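Local coordinates for multicopper oxidase (Pseudomonas thermotolerans, PDB 6VOW), which probably oxidises phenolic and related substrates, as laccases do, passing the electrons through its copper centres to reduce dioxygen to water, at residues A[312-317]-A[409-414]. Residues are numbered along the deposited sequence; the frame is centred on the assembly and turned at random.
Sequences NPVAEP and PYFTDT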
loop_
_atom_site.group_PDB
_atom_site.type_symbol
_atom_site.label_atom_id
_atom_site.label_comp_id
_atom_site.label_asym_id
_atom_site.label_seq_id
_atom_site.Cartn_x
_atom_site.Cartn_y
_atom_site.Cartn_z
ATOM N N ASN A 312 11.325 -7.433 -10.814
ATOM C CA ASN A 312 10.663 -6.484 -11.732
ATOM C C ASN A 312 11.655 -5.594 -12.527
ATOM O O ASN A 312 12.761 -5.355 -12.047
ATOM C CB ASN A 312 9.696 -5.716 -10.881
ATOM C CG ASN A 312 8.561 -6.586 -10.516
ATOM O OD1 ASN A 312 8.141 -7.376 -11.344
ATOM N ND2 ASN A 312 8.096 -6.528 -9.287
ATOM N N PRO A 313 11.280 -5.148 -13.738
ATOM C CA PRO A 313 12.128 -4.340 -14.594
ATOM C C PRO A 313 12.212 -2.862 -14.162
ATOM O O PRO A 313 11.722 -1.971 -14.860
ATOM C CB PRO A 313 11.428 -4.444 -15.976
ATOM C CG PRO A 313 9.987 -4.546 -15.610
ATOM C CD PRO A 313 9.997 -5.487 -14.434
ATOM N N VAL A 314 12.871 -2.625 -13.040
ATOM C CA VAL A 314 13.012 -1.305 -12.462
ATOM C C VAL A 314 14.414 -0.826 -12.777
ATOM O O VAL A 314 15.348 -1.574 -12.849
ATOM C CB VAL A 314 12.845 -1.386 -10.955
ATOM C CG1 VAL A 314 12.636 -0.009 -10.378
ATOM C CG2 VAL A 314 11.706 -2.283 -10.575
ATOM N N ALA A 315 14.549 0.467 -12.954
ATOM C CA ALA A 315 15.797 1.050 -13.391
ATOM C C ALA A 315 16.787 1.074 -12.216
ATOM O O ALA A 315 16.553 1.735 -11.226
ATOM C CB ALA A 315 15.520 2.459 -13.959
ATOM N N GLU A 316 17.867 0.300 -12.317
ATOM C CA GLU A 316 18.889 0.254 -11.290
ATOM C C GLU A 316 19.390 1.637 -11.024
ATOM O O GLU A 316 19.818 2.330 -11.932
ATOM C CB GLU A 316 20.061 -0.633 -11.711
ATOM C CG GLU A 316 21.000 -0.991 -10.568
ATOM C CD GLU A 316 20.303 -1.583 -9.344
ATOM O OE1 GLU A 316 19.872 -2.770 -9.416
ATOM O OE2 GLU A 316 20.197 -0.859 -8.307
ATOM N N PRO A 317 19.279 2.091 -9.795
ATOM C CA PRO A 317 20.020 3.310 -9.560
ATOM C C PRO A 317 21.499 2.915 -9.527
ATOM O O PRO A 317 21.839 1.805 -9.069
ATOM C CB PRO A 317 19.451 3.835 -8.236
ATOM C CG PRO A 317 18.148 3.143 -8.122
ATOM C CD PRO A 317 18.408 1.773 -8.675
ATOM N N PRO A 409 19.379 -3.939 0.844
ATOM C CA PRO A 409 18.805 -2.994 -0.100
ATOM C C PRO A 409 17.731 -3.607 -0.917
ATOM O O PRO A 409 17.927 -4.703 -1.442
ATOM C CB PRO A 409 19.989 -2.672 -1.032
ATOM C CG PRO A 409 21.168 -2.845 -0.188
ATOM C CD PRO A 409 20.854 -4.059 0.646
ATOM N N TYR A 410 16.628 -2.878 -1.068
ATOM C CA TYR A 410 15.481 -3.412 -1.764
ATOM C C TYR A 410 14.732 -2.271 -2.367
ATOM O O TYR A 410 14.971 -1.099 -1.994
ATOM C CB TYR A 410 14.590 -4.200 -0.788
ATOM C CG TYR A 410 13.998 -3.344 0.332
ATOM C CD1 TYR A 410 14.790 -2.803 1.350
ATOM C CD2 TYR A 410 12.622 -3.084 0.365
ATOM C CE1 TYR A 410 14.216 -2.019 2.354
ATOM C CE2 TYR A 410 12.040 -2.361 1.354
ATOM C CZ TYR A 410 12.836 -1.824 2.340
ATOM O OH TYR A 410 12.167 -1.109 3.268
ATOM N N PHE A 411 13.886 -2.614 -3.326
ATOM C CA PHE A 411 13.037 -1.685 -4.084
ATOM C C PHE A 411 11.664 -1.657 -3.519
ATOM O O PHE A 411 11.114 -2.664 -3.168
ATOM C CB PHE A 411 12.863 -2.127 -5.542
ATOM C CG PHE A 411 14.063 -1.819 -6.427
ATOM C CD1 PHE A 411 14.271 -0.520 -6.918
ATOM C CD2 PHE A 411 14.921 -2.842 -6.815
ATOM C CE1 PHE A 411 15.354 -0.219 -7.694
ATOM C CE2 PHE A 411 16.021 -2.566 -7.641
ATOM C CZ PHE A 411 16.229 -1.252 -8.074
ATOM N N THR A 412 11.070 -0.496 -3.513
ATOM C CA THR A 412 9.787 -0.268 -2.891
ATOM C C THR A 412 9.341 1.112 -3.289
ATOM O O THR A 412 10.153 1.886 -3.741
ATOM C CB THR A 412 9.920 -0.407 -1.346
ATOM O OG1 THR A 412 8.687 -0.104 -0.749
ATOM C CG2 THR A 412 10.983 0.490 -0.785
ATOM N N ASP A 413 8.033 1.391 -3.139
ATOM C CA ASP A 413 7.405 2.700 -3.317
ATOM C C ASP A 413 7.238 3.380 -1.928
ATOM O O ASP A 413 6.868 4.584 -1.807
ATOM C CB ASP A 413 6.057 2.554 -4.040
ATOM C CG ASP A 413 5.106 1.533 -3.356
ATOM O OD1 ASP A 413 4.702 1.803 -2.201
ATOM O OD2 ASP A 413 4.748 0.459 -3.950
ATOM N N THR A 414 7.538 2.624 -0.864
ATOM C CA THR A 414 7.367 3.138 0.486
ATOM C C THR A 414 8.423 2.734 1.454
ATOM O O THR A 414 8.820 1.620 1.475
ATOM C CB THR A 414 5.974 2.760 0.950
ATOM O OG1 THR A 414 5.133 3.410 0.035
ATOM C CG2 THR A 414 5.600 3.351 2.333
#
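Val-314 and Phe-411 are the residues whose CA atoms come nearest, 8.4 Å apart, and the gap between an irregular loop and strand 410-412 is bridged by side chains. The ring of Phe-411 does most of this. Its CG lies anti to the carbonyl carbon (chi1 -78°), and the ring reaches across to the loop. Val-314 lies over one face of the ring, where CB stands 4.2 Å off the ring plane, nearer its margin than its centre. Its CG1, anti to the backbone N (chi1 -166°), touches Phe-411 CE1 at 3.8 Å. Pro-317 meets the same ring differently. The Pro-317 ring and the Phe-411 side chain point at each other, and Pro-317 CD sits at the ring edge, near the plane, 3.8 Å from Phe-411 CZ. The bent chain of Glu-316 brings its carboxylate near the far end of the ring, with OE2 4.0 Å from Phe-411 CZ and the two planes 46° apart. That carboxylate forms a salt bridge with Lys-398 on the neighbouring strand 397-402, and Phe-411 also packs against Lys-398. Without the ring, as with an alanine here, Val-314 and Pro-317 would probably lose the apolar surface they share, and a gap would open between loop and strand. The loop before strand 323-329 reaches from the end strand 410-412 to the inner strand 422-428, where Ala-315 and Pro-317 touch Val-428 and Ala-426. Farther along, Asp-413 OD1 accepts a hydrogen bond from Thr-414 OG1 and is bonded to His-96 of the copper cluster pocket, while Thr-414 OG1 also bonds to the copper ligand His-391. The loop contact itself is mainly apolar, with the carbonyl of Ala-315 and the charge-paired carboxylate of Glu-316 beside the ring.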